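Local coordinates for protein mycobacterium tuberculosis paralogous family 11 (Mycobacterium smegmatis, PDB 4Y9I) that probably catalyses the reduction of quinones with the reduced deazaflavin coenzyme F420, at residues F12-A17 and R23-M28; P49-N54 and P109-E114; G34-V39 and K68-R73. All blocks are in the same frame, centred on the assembly; numbering follows the deposited sequence.

Contact 1: residues F12-A17 and R23-M28; sequences FTTTGA and RYVPLM. With PO4 (phosphate ion), chain B.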
# COMPACT_ATOMS: atom_id res chain seq x y z
N PHE A 12 2.67 6.90 -0.19
CA PHE A 12 2.47 6.51 -1.59
C PHE A 12 1.74 7.59 -2.29
O PHE A 12 0.66 8.01 -1.82
CB PHE A 12 1.68 5.24 -1.65
CG PHE A 12 2.42 4.05 -1.03
CD1 PHE A 12 3.35 3.37 -1.79
CD2 PHE A 12 2.21 3.68 0.28
CE1 PHE A 12 4.07 2.28 -1.27
CE2 PHE A 12 2.94 2.60 0.81
CZ PHE A 12 3.91 1.92 0.04
N THR A 13 2.27 8.08 -3.40
CA THR A 13 1.62 9.12 -4.18
C THR A 13 1.03 8.52 -5.43
O THR A 13 1.76 7.89 -6.14
CB THR A 13 2.55 10.27 -4.55
OG1 THR A 13 3.12 10.81 -3.33
CG2 THR A 13 1.79 11.37 -5.26
N THR A 14 -0.26 8.72 -5.59
CA THR A 14 -1.04 8.21 -6.69
C THR A 14 -1.40 9.34 -7.63
O THR A 14 -1.37 10.53 -7.26
CB THR A 14 -2.30 7.44 -6.20
OG1 THR A 14 -3.26 8.40 -5.71
CG2 THR A 14 -1.98 6.35 -5.15
N THR A 15 -1.73 9.01 -8.88
CA THR A 15 -2.10 9.99 -9.90
C THR A 15 -3.38 9.58 -10.55
O THR A 15 -3.51 8.48 -11.03
CB THR A 15 -0.99 10.12 -10.95
OG1 THR A 15 0.21 10.51 -10.28
CG2 THR A 15 -1.42 11.13 -11.99
N GLY A 16 -4.33 10.51 -10.60
CA GLY A 16 -5.63 10.18 -11.18
C GLY A 16 -5.52 9.85 -12.67
O GLY A 16 -4.88 10.51 -13.43
N ALA A 17 -6.14 8.72 -13.01
CA ALA A 17 -6.08 8.21 -14.37
C ALA A 17 -6.81 9.12 -15.35
O ALA A 17 -6.50 9.13 -16.54
CB ALA A 17 -6.67 6.81 -14.44
N ARG A 23 -2.83 12.27 -5.37
CA ARG A 23 -3.37 12.02 -4.05
C ARG A 23 -2.30 11.36 -3.23
O ARG A 23 -1.43 10.64 -3.76
CB ARG A 23 -4.61 11.16 -4.13
CG ARG A 23 -5.74 11.88 -4.89
CD ARG A 23 -7.00 11.05 -4.92
NE ARG A 23 -8.08 11.67 -5.74
CZ ARG A 23 -8.24 11.51 -7.07
NH1 ARG A 23 -9.29 12.14 -7.67
NH2 ARG A 23 -7.40 10.75 -7.82
N TYR A 24 -2.31 11.62 -1.93
CA TYR A 24 -1.21 11.25 -1.05
C TYR A 24 -1.77 10.26 -0.01
O TYR A 24 -2.70 10.61 0.71
CB TYR A 24 -0.63 12.49 -0.42
CG TYR A 24 -0.16 13.48 -1.43
CD1 TYR A 24 1.05 13.37 -2.08
CD2 TYR A 24 -1.04 14.53 -1.85
CE1 TYR A 24 1.44 14.29 -3.08
CE2 TYR A 24 -0.70 15.39 -2.87
CZ TYR A 24 0.53 15.30 -3.45
OH TYR A 24 0.92 16.21 -4.44
N VAL A 25 -1.21 9.06 0.02
CA VAL A 25 -1.78 7.93 0.76
C VAL A 25 -0.67 7.43 1.75
O VAL A 25 0.20 6.65 1.37
CB VAL A 25 -2.20 6.82 -0.18
CG1 VAL A 25 -2.87 5.70 0.56
CG2 VAL A 25 -3.07 7.33 -1.30
N PRO A 26 -0.71 7.88 2.98
CA PRO A 26 0.22 7.32 4.00
C PRO A 26 -0.29 5.95 4.42
O PRO A 26 -1.48 5.76 4.76
CB PRO A 26 0.18 8.31 5.15
CG PRO A 26 -0.78 9.38 4.71
CD PRO A 26 -1.60 8.89 3.57
N LEU A 27 0.65 5.00 4.47
CA LEU A 27 0.33 3.66 4.88
C LEU A 27 1.45 3.11 5.83
O LEU A 27 2.61 3.53 5.70
CB LEU A 27 0.15 2.69 3.71
CG LEU A 27 -0.92 3.03 2.68
CD1 LEU A 27 -0.88 2.04 1.55
CD2 LEU A 27 -2.32 2.96 3.26
N MET A 28 1.11 2.04 6.60
CA MET A 28 2.17 1.39 7.35
C MET A 28 3.33 0.93 6.40
O MET A 28 3.06 0.36 5.30
CB MET A 28 1.65 0.17 8.11
CG MET A 28 0.52 0.54 9.09
SD MET A 28 1.10 1.73 10.36
CE MET A 28 2.35 0.75 11.29
P PO4 B . -9.32 10.90 -11.20
O1 PO4 B . -9.24 12.29 -10.55
O2 PO4 B . -8.96 9.75 -10.18
O3 PO4 B . -10.82 10.70 -11.64
O4 PO4 B . -8.48 10.81 -12.41
O HOH W 1 -4.63 10.19 -7.47

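Contact 2: residues P49-N54 and P109-E114; sequences PSWYFN and PVFIVE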
# COMPACT_ATOMS: atom_id res chain seq x y z
N PRO A 49 -10.56 0.76 0.66
CA PRO A 49 -10.15 2.13 0.74
C PRO A 49 -10.27 2.80 -0.63
O PRO A 49 -10.25 2.14 -1.65
CB PRO A 49 -8.71 2.04 1.25
CG PRO A 49 -8.24 0.76 0.67
CD PRO A 49 -9.42 -0.16 0.69
N SER A 50 -10.39 4.11 -0.62
CA SER A 50 -10.79 4.79 -1.87
C SER A 50 -9.64 4.75 -2.90
O SER A 50 -9.82 4.71 -4.11
CB SER A 50 -11.25 6.20 -1.53
OG SER A 50 -10.12 6.96 -1.13
N TRP A 51 -8.42 4.60 -2.44
CA TRP A 51 -7.30 4.49 -3.33
C TRP A 51 -7.15 3.16 -4.06
O TRP A 51 -6.36 3.07 -4.99
CB TRP A 51 -6.02 4.88 -2.58
CG TRP A 51 -5.70 4.04 -1.37
CD1 TRP A 51 -5.90 4.37 -0.06
CD2 TRP A 51 -5.05 2.73 -1.36
NE1 TRP A 51 -5.43 3.37 0.76
CE2 TRP A 51 -4.91 2.35 -0.00
CE3 TRP A 51 -4.55 1.87 -2.35
CZ2 TRP A 51 -4.31 1.12 0.38
CZ3 TRP A 51 -4.01 0.69 -1.98
CH2 TRP A 51 -3.85 0.34 -0.64
N TYR A 52 -7.85 2.13 -3.63
CA TYR A 52 -7.69 0.81 -4.22
C TYR A 52 -7.99 0.87 -5.73
O TYR A 52 -7.19 0.40 -6.53
CB TYR A 52 -8.66 -0.16 -3.56
CG TYR A 52 -8.81 -1.46 -4.22
CD1 TYR A 52 -7.87 -2.44 -4.09
CD2 TYR A 52 -9.94 -1.74 -5.00
CE1 TYR A 52 -8.04 -3.67 -4.65
CE2 TYR A 52 -10.11 -2.97 -5.58
CZ TYR A 52 -9.15 -3.92 -5.41
OH TYR A 52 -9.26 -5.20 -5.99
N PHE A 53 -9.14 1.41 -6.10
CA PHE A 53 -9.46 1.50 -7.52
C PHE A 53 -8.53 2.44 -8.29
O PHE A 53 -8.20 2.15 -9.44
CB PHE A 53 -10.97 1.80 -7.72
CG PHE A 53 -11.87 0.57 -7.45
CD1 PHE A 53 -11.64 -0.62 -8.12
CD2 PHE A 53 -12.89 0.63 -6.54
CE1 PHE A 53 -12.44 -1.74 -7.91
CE2 PHE A 53 -13.71 -0.46 -6.32
CZ PHE A 53 -13.49 -1.64 -6.99
N ASN A 54 -8.00 3.44 -7.62
CA ASN A 54 -7.08 4.34 -8.26
C ASN A 54 -5.73 3.69 -8.67
O ASN A 54 -5.26 3.94 -9.75
CB ASN A 54 -6.74 5.52 -7.36
CG ASN A 54 -7.89 6.41 -7.00
OD1 ASN A 54 -8.85 6.50 -7.69
ND2 ASN A 54 -7.73 7.14 -5.87
N PRO A 109 -6.64 -7.03 -0.29
CA PRO A 109 -5.64 -6.91 -1.38
C PRO A 109 -4.34 -6.34 -0.84
O PRO A 109 -4.38 -5.45 0.03
CB PRO A 109 -6.29 -5.93 -2.36
CG PRO A 109 -7.78 -6.03 -2.05
CD PRO A 109 -7.87 -6.28 -0.56
N VAL A 110 -3.23 -6.79 -1.42
CA VAL A 110 -1.89 -6.25 -1.12
C VAL A 110 -1.28 -6.00 -2.43
O VAL A 110 -1.16 -6.94 -3.27
CB VAL A 110 -1.03 -7.21 -0.29
CG1 VAL A 110 0.28 -6.61 0.09
CG2 VAL A 110 -1.87 -7.65 0.93
N PHE A 111 -0.77 -4.77 -2.60
CA PHE A 111 0.01 -4.41 -3.78
C PHE A 111 1.50 -4.37 -3.44
O PHE A 111 1.90 -3.79 -2.42
CB PHE A 111 -0.40 -3.00 -4.28
CG PHE A 111 -1.81 -2.88 -4.74
CD1 PHE A 111 -2.84 -2.75 -3.83
CD2 PHE A 111 -2.14 -2.94 -6.11
CE1 PHE A 111 -4.16 -2.68 -4.25
CE2 PHE A 111 -3.48 -2.90 -6.52
CZ PHE A 111 -4.49 -2.74 -5.61
N ILE A 112 2.34 -4.89 -4.29
CA ILE A 112 3.80 -4.66 -4.27
C ILE A 112 4.08 -3.38 -5.11
O ILE A 112 3.43 -3.18 -6.13
CB ILE A 112 4.62 -5.87 -4.77
CG1 ILE A 112 6.08 -5.70 -4.40
CG2 ILE A 112 4.42 -6.04 -6.25
CD1 ILE A 112 6.85 -6.97 -4.63
N VAL A 113 4.99 -2.57 -4.60
CA VAL A 113 5.41 -1.40 -5.34
C VAL A 113 6.89 -1.55 -5.65
O VAL A 113 7.66 -1.63 -4.79
CB VAL A 113 5.08 -0.12 -4.56
CG1 VAL A 113 5.53 1.08 -5.35
CG2 VAL A 113 3.60 -0.03 -4.27
N GLU A 114 7.19 -1.57 -6.93
CA GLU A 114 8.42 -2.02 -7.45
C GLU A 114 8.79 -1.16 -8.69
O GLU A 114 9.95 -1.23 -8.98
CB GLU A 114 8.38 -3.55 -7.79
CG GLU A 114 7.44 -3.96 -8.92
CD GLU A 114 7.10 -5.45 -8.99
OE1 GLU A 114 7.65 -6.24 -8.32
OE2 GLU A 114 6.28 -5.80 -9.78

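Contact 3: residues G34-V39 and K68-R73; sequences GKYAMV and KVLPDR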
# COMPACT_ATOMS: atom_id res chain seq x y z
N GLY A 34 14.04 -3.24 -0.83
CA GLY A 34 13.74 -2.07 -1.63
C GLY A 34 12.39 -2.01 -2.28
O GLY A 34 12.13 -1.05 -3.04
N LYS A 35 11.57 -3.04 -2.04
CA LYS A 35 10.16 -3.06 -2.45
C LYS A 35 9.26 -2.84 -1.27
O LYS A 35 9.61 -3.15 -0.11
CB LYS A 35 9.83 -4.36 -3.20
CG LYS A 35 10.70 -4.55 -4.45
CD LYS A 35 10.25 -5.72 -5.34
CE LYS A 35 11.03 -5.72 -6.70
NZ LYS A 35 10.43 -6.70 -7.64
N TYR A 36 8.09 -2.29 -1.55
CA TYR A 36 7.13 -1.89 -0.53
C TYR A 36 5.79 -2.52 -0.78
O TYR A 36 5.41 -2.77 -1.98
CB TYR A 36 6.94 -0.37 -0.46
CG TYR A 36 8.18 0.38 0.02
CD1 TYR A 36 9.24 0.63 -0.86
CD2 TYR A 36 8.36 0.71 1.36
CE1 TYR A 36 10.40 1.25 -0.42
CE2 TYR A 36 9.51 1.35 1.80
CZ TYR A 36 10.55 1.58 0.91
OH TYR A 36 11.70 2.20 1.31
N ALA A 37 5.01 -2.77 0.28
CA ALA A 37 3.63 -3.18 0.11
C ALA A 37 2.60 -2.11 0.52
O ALA A 37 2.79 -1.41 1.53
CB ALA A 37 3.33 -4.47 0.86
N MET A 38 1.51 -2.01 -0.24
CA MET A 38 0.34 -1.18 0.11
C MET A 38 -0.74 -2.18 0.52
O MET A 38 -1.29 -2.94 -0.34
CB MET A 38 -0.16 -0.42 -1.08
CG MET A 38 0.87 0.56 -1.68
SD MET A 38 0.31 1.44 -3.14
CE MET A 38 -0.72 2.64 -2.34
N VAL A 39 -1.09 -2.22 1.77
CA VAL A 39 -2.17 -3.12 2.27
C VAL A 39 -3.48 -2.36 2.15
O VAL A 39 -3.68 -1.32 2.76
CB VAL A 39 -1.91 -3.56 3.69
CG1 VAL A 39 -3.08 -4.39 4.22
CG2 VAL A 39 -0.57 -4.28 3.78
N LYS A 68 14.13 9.42 1.48
CA LYS A 68 14.26 8.75 0.21
C LYS A 68 12.95 8.79 -0.58
O LYS A 68 11.89 8.48 -0.04
CB LYS A 68 14.62 7.28 0.49
CG LYS A 68 14.91 6.41 -0.72
CD LYS A 68 15.38 4.99 -0.32
CE LYS A 68 14.30 4.21 0.45
NZ LYS A 68 14.38 2.76 0.11
N VAL A 69 13.07 9.15 -1.86
CA VAL A 69 11.95 9.18 -2.79
C VAL A 69 12.23 8.22 -3.93
O VAL A 69 13.32 8.25 -4.55
CB VAL A 69 11.72 10.59 -3.33
CG1 VAL A 69 10.70 10.54 -4.42
CG2 VAL A 69 11.19 11.45 -2.20
N LEU A 70 11.30 7.28 -4.14
CA LEU A 70 11.33 6.36 -5.27
C LEU A 70 10.20 6.77 -6.25
O LEU A 70 9.05 6.36 -6.07
CB LEU A 70 11.10 4.92 -4.79
CG LEU A 70 12.12 4.23 -3.86
CD1 LEU A 70 12.10 4.78 -2.44
CD2 LEU A 70 11.85 2.74 -3.83
N PRO A 71 10.53 7.60 -7.27
CA PRO A 71 9.48 8.09 -8.14
C PRO A 71 8.93 7.06 -9.14
O PRO A 71 9.70 6.30 -9.75
CB PRO A 71 10.14 9.28 -8.86
CG PRO A 71 11.57 8.89 -8.93
CD PRO A 71 11.85 8.17 -7.65
N ASP A 72 7.61 7.12 -9.36
CA ASP A 72 6.97 6.52 -10.51
C ASP A 72 7.32 5.04 -10.67
O ASP A 72 7.67 4.56 -11.75
CB ASP A 72 7.33 7.28 -11.77
CG ASP A 72 6.84 8.71 -11.73
OD1 ASP A 72 5.92 9.02 -10.93
OD2 ASP A 72 7.42 9.54 -12.44
N ARG A 73 7.23 4.33 -9.56
CA ARG A 73 7.30 2.89 -9.53
C ARG A 73 5.94 2.34 -9.92
O ARG A 73 5.12 3.06 -10.31
CB ARG A 73 7.71 2.44 -8.12
CG ARG A 73 9.10 2.94 -7.76
CD ARG A 73 10.22 2.54 -8.75
NE ARG A 73 11.53 2.59 -8.09
CZ ARG A 73 12.35 3.57 -8.16
NH1 ARG A 73 12.10 4.64 -8.87
NH2 ARG A 73 13.51 3.42 -7.54

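Contact 1: residues F12-A17 and R23-M28
Arg23 and Thr14 face each other as a hydrogen-bonded antiparallel pair, Thr14 N reaching Arg23 O at 2.9 Å and Arg23 N returning to Thr14 O at 3.0 Å. The arginine side chain starts with CB against Thr14 OG1 (3.5 Å). Its chain then runs extended from CG to NE and carries the guanidinium beyond the end of strand 12-15. There NH2 has two partners, a water that also bonds Thr14 OG1 and phosphate O2, whereas NH1 gives a straighter bond to phosphate O1 (2.9 Å, 160°). The phosphorus lies in the guanidinium plane at its edge, so NH1 and NH2 bind O1 and O2 of the ion side by side; Lys18 N and Ser19 OG also bond it. At the next hydrogen-bonded pair, two residues along, Phe12 and Val25 exchange two backbone bonds, and Phe12 CD2 packs on Leu27 CD1 (3.7 Å), the two side chains crossing nearly at right angles. On the other face Thr13 OG1 and CG2 lie alongside the Tyr24 ring. Two strands paired in this way are typical of an antiparallel beta hairpin, here 9-15 with 22-32, whose connecting loop binds an anion probably taken from the crystallisation liquor.

Contact 2: residues P49-N54 and P109-E114
The helix 51-57 packs against the barrel sheet here, where Trp51 and Tyr52, near its beginning, meet Pro109 and Phe111 at the start of the last strand, 110-113. The contact is wholly apolar and carried by ring carbons. CB of Phe111 points toward the helix segment, and with CG anti to its own carbonyl carbon (chi1 -63°) the CE1-CZ end of the ring meets Tyr52, while the CD1-CE1 side touches Trp51. Tyr52 CD1 lies 3.7 Å from Phe111 CZ, at the edge of the phenylalanine ring and in its plane. The two rings are inclined by 66° with centroids 5.8 Å apart, an oblique pair. The neighbouring tyrosine atom CE1 meets Pro109 CG at 3.5 Å from the other side of the phenol plane, with Pro109 CB a little farther off. Tyr52 reaches both because its CG is anti to the backbone N (chi1 168°), which brings CD1 and CE1 within contact of the strand residues.

Trp51 joins more lightly: CZ3 of its six-membered ring comes to 4.1 Å from Phe111 CE1, the two side chains sliding past each other in opposite directions. Pro49 CG sits over one face of the indole, offset toward its rim, and His48 stacks on the Tyr52 ring, so neighbours in the chain help to fix both aromatic groups. Ala40 and Glu77 border the tyrosine and proline as well. Aromatic residues of helix 51-57 packed on strand 110-113 join the helix to the barrel, consistent with the split-barrel fold of the FMN-binding clan.

Contact 3: residues G34-V39 and K68-R73
Tyr36 and Lys68 cross obliquely, the lysine coming to the hydroxyl end of the phenol. Lys68 NZ donates a hydrogen bond to Tyr36 OH at 3.0 Å and lies near the plane of the ring, at its edge. The lysine leaves its strand with CG anti to the backbone N (chi1 -175°) and then bends near its end, at chi3 and chi4, which turns the amine back to the tyrosine; CE follows at 3.4 Å from Tyr36 OH. Asp65 OD2 also bonds this hydroxyl, so the oxygen is held by two partners. The nearby lysine may make the phenol a somewhat better proton donor toward the carboxylate.

Leu70, two residues on and on the same side of its strand as Lys68, stands at about a right angle to the tyrosine. In the conformer described, its CD2 approaches Tyr36 CE1 obliquely at 4.0 Å. Leu70 CB sits over the centre of the Arg73 guanidinium, 3.8 Å above its plane, while Arg73 NH1 turns to Pro71 O in a bond of 3.0 Å.

No strand pairing joins the two segments, whose nearest CA atoms, in Gly34 and Leu70, are 9.5 Å apart. Tyr36 and Leu70 meet from strands 35-39 and 68-77, which both flank 110-113 in the closed antiparallel beta barrel, with Lys68 at its solvent-facing margin.

All three contacts belong to one six-stranded antiparallel barrel. Contact 1, the earliest along the chain, is complete before the other two begin, whereas the segments of contacts 2 and 3 alternate. Their centres lie about 9 Å (contacts 1 and 2), 11 Å (1 and 3) and 12 Å (2 and 3) apart. Strand 35-39 borders both 22-32 and 110-113, so it stands between the hairpin of contact 1 and the final strand of contact 2, while 110-113 also neighbours 68-77. Phe12 packs on Met38 and Val113, and Trp51 of the helix 51-57 on Val25 and Leu27. Through such packing among their buried residues the contacts tie early and late parts of this small chain together.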